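PDB 2E8B: probable molybdenum cofactor guanylyltransferase from Aquifex aeolicus, which probably transfers the GMP moiety of GTP to Mo-molybdopterin, forming the Mo-molybdopterin guanine dinucleotide cofactor and releasing diphosphate. Local coordinates for residues A[124-130]-A[168-174]. Sequence-based numbering, arbitrary orientation.
Sequences EPVSVAK and GYNEVEI
Five backbone hydrogen bonds pair V126, V128 and K130 with N170, V172 and I174, and their zigzag between the strands identifies a parallel pairing. The shortest joins N170 N to V126 O (2.8 Å), while the I174 N to K130 O bond is nearly straight (174°). A CA-H...O contact, S127 CA to N170 O at 3.2 Å, adds to the close fit.

The buried, closely packed part lies around S127, A129 and V172: CG2 of V172 lies against CB of S127, and I174, just past the strand, reaches CB of A129 with CD1 at 3.8 Å. F122, V138 and L182 extend this buried layer. At the start of the pair, ND2 of N170 donates to E124 O; the acceptor lies in the amide plane, yet the donor stands above the carbonyl plane of E124. V126 O and K123 O are weak, shared acceptors of the same nitrogen, which probably limits the turning of the amide.

The other face is buried at V128, beside Y169, L134 and Y141, and opens to solvent towards K130 and E171. K130 leaves the backbone with CG anti to N (chi1 176°), then bends at chi2 and chi4, which brings NZ to the syn side of E171 OE2, 30° out of the carboxylate plane and 2.6 Å away in a salt bridge. With an alanine here, the E171 carboxylate would probably lose this charge partner and turn more freely.

Strand 170-173 thus extends the mixed sheet of the GT-A-like nucleotidyltransferase domain beyond strand 126-130. The chemistry implies cohesion from backbone bonds and apolar packing, with a single salt bridge joining the strands on the solvent side.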
ATOM      1  N   GLU A 124      -5.931  -7.070 -14.428  1.00 19.30           N
ATOM      2  CA  GLU A 124      -5.230  -5.889 -14.919  1.00 19.72           C
ATOM      3  C   GLU A 124      -6.205  -4.753 -15.247  1.00 18.66           C
ATOM      4  O   GLU A 124      -7.369  -5.000 -15.548  1.00 16.92           O
ATOM      5  CB  GLU A 124      -4.419  -6.255 -16.162  1.00 22.69           C
ATOM      6  CG  GLU A 124      -3.275  -7.224 -15.881  1.00 27.96           C
ATOM      7  CD  GLU A 124      -2.538  -7.640 -17.140  1.00 32.47           C
ATOM      8  OE1 GLU A 124      -2.055  -6.750 -17.869  1.00 36.09           O
ATOM      9  OE2 GLU A 124      -2.442  -8.858 -17.400  1.00 37.65           O
ATOM     10  N   PRO A 125      -5.739  -3.491 -15.193  1.00 19.10           N
ATOM     11  CA  PRO A 125      -4.376  -3.085 -14.847  1.00 17.63           C
ATOM     12  C   PRO A 125      -4.187  -2.848 -13.352  1.00 17.77           C
ATOM     13  O   PRO A 125      -3.060  -2.782 -12.869  1.00 15.66           O
ATOM     14  CB  PRO A 125      -4.194  -1.804 -15.653  1.00 19.97           C
ATOM     15  CG  PRO A 125      -5.537  -1.179 -15.543  1.00 19.70           C
ATOM     16  CD  PRO A 125      -6.490  -2.349 -15.750  1.00 19.06           C
ATOM     17  N   VAL A 126      -5.300  -2.712 -12.639  1.00 16.65           N
ATOM     18  CA  VAL A 126      -5.290  -2.476 -11.197  1.00 16.14           C
ATOM     19  C   VAL A 126      -6.513  -3.112 -10.554  1.00 14.85           C
ATOM     20  O   VAL A 126      -7.603  -3.084 -11.116  1.00 13.04           O
ATOM     21  CB  VAL A 126      -5.350  -0.970 -10.869  1.00 17.57           C
ATOM     22  CG1 VAL A 126      -5.281  -0.766  -9.358  1.00 16.30           C
ATOM     23  CG2 VAL A 126      -4.239  -0.236 -11.569  1.00 17.96           C
ATOM     24  N   SER A 127      -6.322  -3.691  -9.374  1.00 13.96           N
ATOM     25  CA  SER A 127      -7.419  -4.285  -8.620  1.00 13.25           C
ATOM     26  C   SER A 127      -7.231  -3.797  -7.196  1.00 14.04           C
ATOM     27  O   SER A 127      -6.197  -4.052  -6.577  1.00 14.46           O
ATOM     28  CB  SER A 127      -7.365  -5.814  -8.664  1.00 16.55           C
ATOM     29  OG  SER A 127      -7.770  -6.289  -9.938  1.00 17.35           O
ATOM     30  N   VAL A 128      -8.217  -3.072  -6.689  1.00 12.96           N
ATOM     31  CA  VAL A 128      -8.129  -2.544  -5.341  1.00 14.18           C
ATOM     32  C   VAL A 128      -9.319  -2.956  -4.502  1.00 15.42           C
ATOM     33  O   VAL A 128     -10.421  -3.178  -5.016  1.00 14.15           O
ATOM     34  CB  VAL A 128      -8.034  -1.007  -5.346  1.00 15.07           C
ATOM     35  CG1 VAL A 128      -6.635  -0.569  -5.757  1.00 16.01           C
ATOM     36  CG2 VAL A 128      -9.066  -0.435  -6.297  1.00 16.56           C
ATOM     37  N   ALA A 129      -9.083  -3.055  -3.200  1.00 14.97           N
ATOM     38  CA  ALA A 129     -10.113  -3.443  -2.248  1.00 15.05           C
ATOM     39  C   ALA A 129     -11.231  -2.411  -2.157  1.00 14.82           C
ATOM     40  O   ALA A 129     -10.984  -1.209  -2.192  1.00 14.42           O
ATOM     41  CB  ALA A 129      -9.480  -3.651  -0.871  1.00 12.61           C
ATOM     42  N   LYS A 130     -12.462  -2.894  -2.028  1.00 14.04           N
ATOM     43  CA  LYS A 130     -13.619  -2.020  -1.931  1.00 15.13           C
ATOM     44  C   LYS A 130     -14.596  -2.448  -0.843  1.00 15.65           C
ATOM     45  O   LYS A 130     -15.142  -3.550  -0.875  1.00 14.41           O
ATOM     46  CB  LYS A 130     -14.351  -1.967  -3.282  1.00 13.87           C
ATOM     47  CG  LYS A 130     -15.639  -1.148  -3.287  1.00 18.06           C
ATOM     48  CD  LYS A 130     -15.370   0.328  -3.057  1.00 17.29           C
ATOM     49  CE  LYS A 130     -16.658   1.142  -3.076  1.00 21.14           C
ATOM     50  NZ  LYS A 130     -17.359   1.074  -4.390  1.00 20.76           N
ATOM     51  N   GLY A 168      -8.208   3.038 -15.579  1.00 15.84           N
ATOM     52  CA  GLY A 168      -9.185   1.978 -15.402  1.00 15.79           C
ATOM     53  C   GLY A 168      -8.799   1.125 -14.206  1.00 16.26           C
ATOM     54  O   GLY A 168      -7.615   0.970 -13.906  1.00 17.19           O
ATOM     55  N   TYR A 169      -9.783   0.572 -13.511  1.00 14.57           N
ATOM     56  CA  TYR A 169      -9.488  -0.254 -12.350  1.00 13.21           C
ATOM     57  C   TYR A 169     -10.617  -1.208 -12.025  1.00 13.15           C
ATOM     58  O   TYR A 169     -11.767  -1.008 -12.436  1.00 15.28           O
ATOM     59  CB  TYR A 169      -9.182   0.630 -11.136  1.00 14.99           C
ATOM     60  CG  TYR A 169     -10.359   1.430 -10.627  1.00 15.54           C
ATOM     61  CD1 TYR A 169     -10.697   2.652 -11.208  1.00 16.22           C
ATOM     62  CD2 TYR A 169     -11.126   0.980  -9.547  1.00 15.73           C
ATOM     63  CE1 TYR A 169     -11.760   3.412 -10.726  1.00 15.75           C
ATOM     64  CE2 TYR A 169     -12.188   1.734  -9.059  1.00 15.94           C
ATOM     65  CZ  TYR A 169     -12.498   2.946  -9.648  1.00 16.73           C
ATOM     66  OH  TYR A 169     -13.536   3.705  -9.157  1.00 17.18           O
ATOM     67  N   ASN A 170     -10.275  -2.258 -11.290  1.00 13.94           N
ATOM     68  CA  ASN A 170     -11.243  -3.264 -10.893  1.00 14.22           C
ATOM     69  C   ASN A 170     -11.438  -3.248  -9.384  1.00 15.20           C
ATOM     70  O   ASN A 170     -10.464  -3.217  -8.631  1.00 16.98           O
ATOM     71  CB  ASN A 170     -10.751  -4.645 -11.323  1.00 15.67           C
ATOM     72  CG  ASN A 170     -10.538  -4.738 -12.818  1.00 16.70           C
ATOM     73  OD1 ASN A 170     -11.493  -4.762 -13.589  1.00 18.06           O
ATOM     74  ND2 ASN A 170      -9.278  -4.774 -13.237  1.00 19.35           N
ATOM     75  N   GLU A 171     -12.693  -3.257  -8.945  1.00 14.66           N
ATOM     76  CA  GLU A 171     -12.989  -3.275  -7.519  1.00 15.85           C
ATOM     77  C   GLU A 171     -13.089  -4.713  -7.045  1.00 14.85           C
ATOM     78  O   GLU A 171     -13.698  -5.557  -7.708  1.00 16.75           O
ATOM     79  CB  GLU A 171     -14.337  -2.625  -7.204  1.00 17.40           C
ATOM     80  CG  GLU A 171     -14.443  -1.128  -7.377  1.00 19.17           C
ATOM     81  CD  GLU A 171     -15.764  -0.610  -6.823  1.00 19.87           C
ATOM     82  OE1 GLU A 171     -16.748  -1.390  -6.786  1.00 22.32           O
ATOM     83  OE2 GLU A 171     -15.828   0.571  -6.429  1.00 21.95           O
ATOM     84  N   VAL A 172     -12.493  -4.995  -5.897  1.00 14.52           N
ATOM     85  CA  VAL A 172     -12.594  -6.324  -5.323  1.00 15.07           C
ATOM     86  C   VAL A 172     -13.478  -6.104  -4.106  1.00 14.74           C
ATOM     87  O   VAL A 172     -13.043  -5.522  -3.117  1.00 12.67           O
ATOM     88  CB  VAL A 172     -11.217  -6.870  -4.891  1.00 13.39           C
ATOM     89  CG1 VAL A 172     -11.385  -8.236  -4.241  1.00 13.00           C
ATOM     90  CG2 VAL A 172     -10.298  -6.981  -6.092  1.00 15.06           C
ATOM     91  N   GLU A 173     -14.741  -6.514  -4.207  1.00 14.87           N
ATOM     92  CA  GLU A 173     -15.682  -6.351  -3.104  1.00 16.23           C
ATOM     93  C   GLU A 173     -15.216  -7.224  -1.952  1.00 17.23           C
ATOM     94  O   GLU A 173     -15.191  -8.451  -2.062  1.00 15.92           O
ATOM     95  CB  GLU A 173     -17.089  -6.769  -3.533  1.00 18.41           C
ATOM     96  CG  GLU A 173     -18.141  -6.571  -2.455  1.00 23.73           C
ATOM     97  CD  GLU A 173     -19.505  -7.081  -2.877  1.00 27.71           C
ATOM     98  OE1 GLU A 173     -20.038  -6.582  -3.887  1.00 29.12           O
ATOM     99  OE2 GLU A 173     -20.043  -7.985  -2.199  1.00 31.73           O
ATOM    100  N   ILE A 174     -14.830  -6.590  -0.852  1.00 16.06           N
ATOM    101  CA  ILE A 174     -14.342  -7.330   0.302  1.00 15.58           C
ATOM    102  C   ILE A 174     -15.463  -8.045   1.028  1.00 15.69           C
ATOM    103  O   ILE A 174     -16.492  -7.446   1.345  1.00 14.32           O
ATOM    104  CB  ILE A 174     -13.608  -6.394   1.287  1.00 15.27           C
ATOM    105  CG1 ILE A 174     -12.381  -5.789   0.598  1.00 17.33           C
ATOM    106  CG2 ILE A 174     -13.198  -7.157   2.539  1.00 15.05           C
ATOM    107  CD1 ILE A 174     -11.404  -6.824   0.046  1.00 14.14           C
TER
HETATM  108  O   HOH W   1     -17.285  -4.901   0.989  1.00 36.56           O